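Local coordinates for leucyl-tRNA synthetase (PDB 3PZ6), which is the CP1 editing domain of an enzyme that probably charges tRNA(Leu) with leucine using ATP, a domain associated with deacylation of aminoacyl-tRNA, at residues D200-R205 and L218-Y223. The protein carries 2 engineered substitutions. Numbering follows the deposited sequence.
Sequences DILENR and LMLEPY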
ATOM      1  N   ASP A 200       3.849  -6.199 -15.598  1.00 27.26           N
ATOM      2  CA  ASP A 200       3.767  -7.663 -15.691  1.00 29.91           C
ATOM      3  C   ASP A 200       2.349  -8.215 -15.429  1.00 29.65           C
ATOM      4  O   ASP A 200       1.872  -9.076 -16.175  1.00 27.86           O
ATOM      5  CB  ASP A 200       4.768  -8.324 -14.739  1.00 26.59           C
ATOM      6  CG  ASP A 200       6.187  -8.333 -15.289  1.00 39.86           C
ATOM      7  OD1 ASP A 200       6.387  -7.988 -16.484  1.00 38.93           O
ATOM      8  OD2 ASP A 200       7.109  -8.690 -14.517  1.00 39.53           O
ATOM      9  N   ILE A 201       1.694  -7.716 -14.375  1.00 26.09           N
ATOM     10  CA  ILE A 201       0.338  -8.127 -14.036  1.00 24.44           C
ATOM     11  C   ILE A 201      -0.622  -7.661 -15.135  1.00 29.24           C
ATOM     12  O   ILE A 201      -1.422  -8.450 -15.643  1.00 29.87           O
ATOM     13  CB  ILE A 201      -0.135  -7.552 -12.663  1.00 28.08           C
ATOM     14  CG1 ILE A 201       0.913  -7.747 -11.549  1.00 31.04           C
ATOM     15  CG2 ILE A 201      -1.521  -8.090 -12.282  1.00 21.75           C
ATOM     16  CD1 ILE A 201       0.878  -9.060 -10.818  1.00 31.17           C
ATOM     17  N   LEU A 202      -0.515  -6.390 -15.512  1.00 26.88           N
ATOM     18  CA  LEU A 202      -1.424  -5.765 -16.472  1.00 29.37           C
ATOM     19  C   LEU A 202      -1.557  -6.532 -17.790  1.00 29.39           C
ATOM     20  O   LEU A 202      -2.663  -6.693 -18.314  1.00 30.07           O
ATOM     21  CB  LEU A 202      -0.990  -4.321 -16.739  1.00 26.16           C
ATOM     22  CG  LEU A 202      -1.902  -3.355 -17.493  1.00 29.22           C
ATOM     23  CD1 LEU A 202      -3.209  -3.084 -16.751  1.00 25.65           C
ATOM     24  CD2 LEU A 202      -1.156  -2.052 -17.767  1.00 24.47           C
ATOM     25  N   GLU A 203      -0.429  -7.014 -18.302  1.00 33.54           N
ATOM     26  CA  GLU A 203      -0.382  -7.708 -19.590  1.00 33.12           C
ATOM     27  C   GLU A 203      -0.241  -9.213 -19.402  1.00 26.30           C
ATOM     28  O   GLU A 203       0.157  -9.924 -20.317  1.00 31.97           O
ATOM     29  CB  GLU A 203       0.770  -7.174 -20.449  1.00 35.58           C
ATOM     30  CG  GLU A 203       0.798  -5.647 -20.609  1.00 37.96           C
ATOM     31  CD  GLU A 203       2.058  -5.160 -21.311  1.00 58.57           C
ATOM     32  OE1 GLU A 203       3.122  -5.804 -21.156  1.00 59.67           O
ATOM     33  OE2 GLU A 203       1.992  -4.130 -22.022  1.00 63.05           O
ATOM     34  N   ASN A 204      -0.568  -9.692 -18.208  1.00 30.25           N
ATOM     35  CA  ASN A 204      -0.534 -11.119 -17.889  1.00 28.46           C
ATOM     36  C   ASN A 204       0.751 -11.830 -18.339  1.00 31.84           C
ATOM     37  O   ASN A 204       0.713 -12.960 -18.839  1.00 32.57           O
ATOM     38  CB  ASN A 204      -1.776 -11.812 -18.449  1.00 23.15           C
ATOM     39  CG  ASN A 204      -1.911 -13.232 -17.966  1.00 29.24           C
ATOM     40  OD1 ASN A 204      -1.690 -13.527 -16.795  1.00 27.59           O
ATOM     41  ND2 ASN A 204      -2.271 -14.127 -18.871  1.00 33.55           N
ATOM     42  N   ARG A 205       1.885 -11.159 -18.141  1.00 31.24           N
ATOM     43  CA  ARG A 205       3.189 -11.674 -18.531  1.00 32.99           C
ATOM     44  C   ARG A 205       3.423 -13.062 -17.955  1.00 37.53           C
ATOM     45  O   ARG A 205       3.287 -13.273 -16.749  1.00 39.48           O
ATOM     46  CB  ARG A 205       4.289 -10.699 -18.105  1.00 32.64           C
ATOM     47  CG  ARG A 205       5.698 -11.277 -18.139  1.00 54.43           C
ATOM     48  CD  ARG A 205       6.701 -10.321 -18.778  1.00 55.88           C
ATOM     49  NE  ARG A 205       6.883 -10.619 -20.195  1.00 61.79           N
ATOM     50  CZ  ARG A 205       6.222 -10.035 -21.195  1.00 67.29           C
ATOM     51  NH1 ARG A 205       5.314  -9.088 -20.959  1.00 57.90           N
ATOM     52  NH2 ARG A 205       6.480 -10.401 -22.444  1.00 75.71           N
ATOM     53  N   LEU A 218     -10.553  -4.734 -13.422  1.00 27.08           N
ATOM     54  CA  LEU A 218     -11.114  -4.169 -12.194  1.00 20.39           C
ATOM     55  C   LEU A 218     -10.024  -3.731 -11.216  1.00 23.07           C
ATOM     56  O   LEU A 218     -10.209  -2.776 -10.479  1.00 24.92           O
ATOM     57  CB  LEU A 218     -12.030  -5.196 -11.518  1.00 23.12           C
ATOM     58  CG  LEU A 218     -12.692  -4.860 -10.173  1.00 38.43           C
ATOM     59  CD1 LEU A 218     -13.841  -3.862 -10.342  1.00 34.04           C
ATOM     60  CD2 LEU A 218     -13.174  -6.128  -9.440  1.00 35.35           C
ATOM     61  N   MET A 219      -8.887  -4.423 -11.223  1.00 23.96           N
ATOM     62  CA  MET A 219      -7.884  -4.245 -10.184  1.00 19.40           C
ATOM     63  C   MET A 219      -6.644  -3.427 -10.574  1.00 17.78           C
ATOM     64  O   MET A 219      -5.897  -2.996  -9.703  1.00 21.05           O
ATOM     65  CB  MET A 219      -7.483  -5.608  -9.602  1.00 24.01           C
ATOM     66  CG  MET A 219      -8.652  -6.417  -9.050  1.00 20.93           C
ATOM     67  SD  MET A 219      -8.139  -8.033  -8.452  1.00 26.24           S
ATOM     68  CE  MET A 219      -9.690  -8.747  -7.875  1.00 20.15           C
ATOM     69  N   LEU A 220      -6.443  -3.192 -11.868  1.00 22.76           N
ATOM     70  CA  LEU A 220      -5.254  -2.477 -12.353  1.00 22.08           C
ATOM     71  C   LEU A 220      -5.528  -1.375 -13.365  1.00 22.48           C
ATOM     72  O   LEU A 220      -5.004  -0.272 -13.227  1.00 27.39           O
ATOM     73  CB  LEU A 220      -4.228  -3.446 -12.945  1.00 22.78           C
ATOM     74  CG  LEU A 220      -3.303  -4.172 -11.984  1.00 20.95           C
ATOM     75  CD1 LEU A 220      -2.083  -4.576 -12.744  1.00 28.94           C
ATOM     76  CD2 LEU A 220      -2.897  -3.239 -10.864  1.00 32.17           C
ATOM     77  N   GLU A 221      -6.327  -1.682 -14.384  1.00 21.63           N
ATOM     78  CA  GLU A 221      -6.679  -0.723 -15.440  1.00 21.73           C
ATOM     79  C   GLU A 221      -7.241   0.625 -14.962  1.00 24.35           C
ATOM     80  O   GLU A 221      -6.915   1.654 -15.548  1.00 27.82           O
ATOM     81  CB  GLU A 221      -7.622  -1.367 -16.458  1.00 25.87           C
ATOM     82  CG  GLU A 221      -6.897  -2.293 -17.441  1.00 33.62           C
ATOM     83  CD  GLU A 221      -7.835  -3.071 -18.359  1.00 43.67           C
ATOM     84  OE1 GLU A 221      -9.029  -2.687 -18.492  1.00 44.99           O
ATOM     85  OE2 GLU A 221      -7.362  -4.072 -18.954  1.00 32.85           O
ATOM     86  N   PRO A 222      -8.082   0.632 -13.901  1.00 25.61           N
ATOM     87  CA  PRO A 222      -8.526   1.940 -13.407  1.00 27.22           C
ATOM     88  C   PRO A 222      -7.499   2.673 -12.533  1.00 28.07           C
ATOM     89  O   PRO A 222      -7.737   3.816 -12.144  1.00 35.11           O
ATOM     90  CB  PRO A 222      -9.774   1.603 -12.572  1.00 27.23           C
ATOM     91  CG  PRO A 222     -10.001   0.131 -12.722  1.00 24.11           C
ATOM     92  CD  PRO A 222      -8.722  -0.466 -13.156  1.00 24.38           C
ATOM     93  N   TYR A 223      -6.374   2.034 -12.222  1.00 24.98           N
ATOM     94  CA  TYR A 223      -5.366   2.643 -11.352  1.00 23.13           C
ATOM     95  C   TYR A 223      -4.047   2.830 -12.087  1.00 24.59           C
ATOM     96  O   TYR A 223      -3.047   2.170 -11.800  1.00 30.44           O
ATOM     97  CB  TYR A 223      -5.183   1.814 -10.078  1.00 21.49           C
ATOM     98  CG  TYR A 223      -6.495   1.359  -9.493  1.00 24.73           C
ATOM     99  CD1 TYR A 223      -7.224   2.189  -8.643  1.00 24.26           C
ATOM    100  CD2 TYR A 223      -7.025   0.106  -9.815  1.00 21.18           C
ATOM    101  CE1 TYR A 223      -8.439   1.780  -8.123  1.00 26.58           C
ATOM    102  CE2 TYR A 223      -8.241  -0.309  -9.303  1.00 21.01           C
ATOM    103  CZ  TYR A 223      -8.943   0.529  -8.458  1.00 26.19           C
ATOM    104  OH  TYR A 223     -10.154   0.123  -7.945  1.00 30.47           O
TER
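Leu220 lays its CD1 methyl on the last turn of helix 192-202, where it overlaps the beta-branch of Ile201. Leu220 CD1 lies 3.6 Å from Ile201 CB and equally close to the Ile201 CG2 methyl, so a single leucine methyl rests on the base of the isoleucine while the two side chains cross at about a right angle. With CG1 of Ile201 beside the backbone N (chi1 -48°), CG2 falls anti to it and faces the leucine, and the longer CG1 arm leads away. Leu220 CD1 also comes within 3.7 Å of the backbone N of Leu202, reaching the helix main chain itself. Leu202 approaches from the flank, its CG standing anti to the backbone N (chi1 -168°). The end of this side chain comes nearer to the second segment, with Leu202 CD1 4.0 Å from Leu220 CB. Glu221 contributes the aliphatic part of its extended chain, its CG lying 3.8 Å from Leu202 CD1.

Two helix ends thus meet in the CP1 domain of this class I synthetase. Helix 192-202 finishes in a Schellman motif with Asn204, at positive phi, as its C-prime residue; Arg205 N bonds to Asp200 O at 2.9 Å and Asn204 N to Ile201 O at 3.0 Å. Helix 216-219 gives way to a type I beta turn from Leu220 to Tyr223, closed by Tyr223 N to Leu220 O at 2.9 Å. Leu220 O also accepts a hydrogen bond from the hydroxyl of Tyr198, one turn back on the first helix, adding a polar tie beside the apolar contact. Both buried side chains also touch strand 167-171, Ile201 at Pro171 and Leu220 at Leu170, whereas Val216 touches both Leu202 and Glu221 at the more exposed margin.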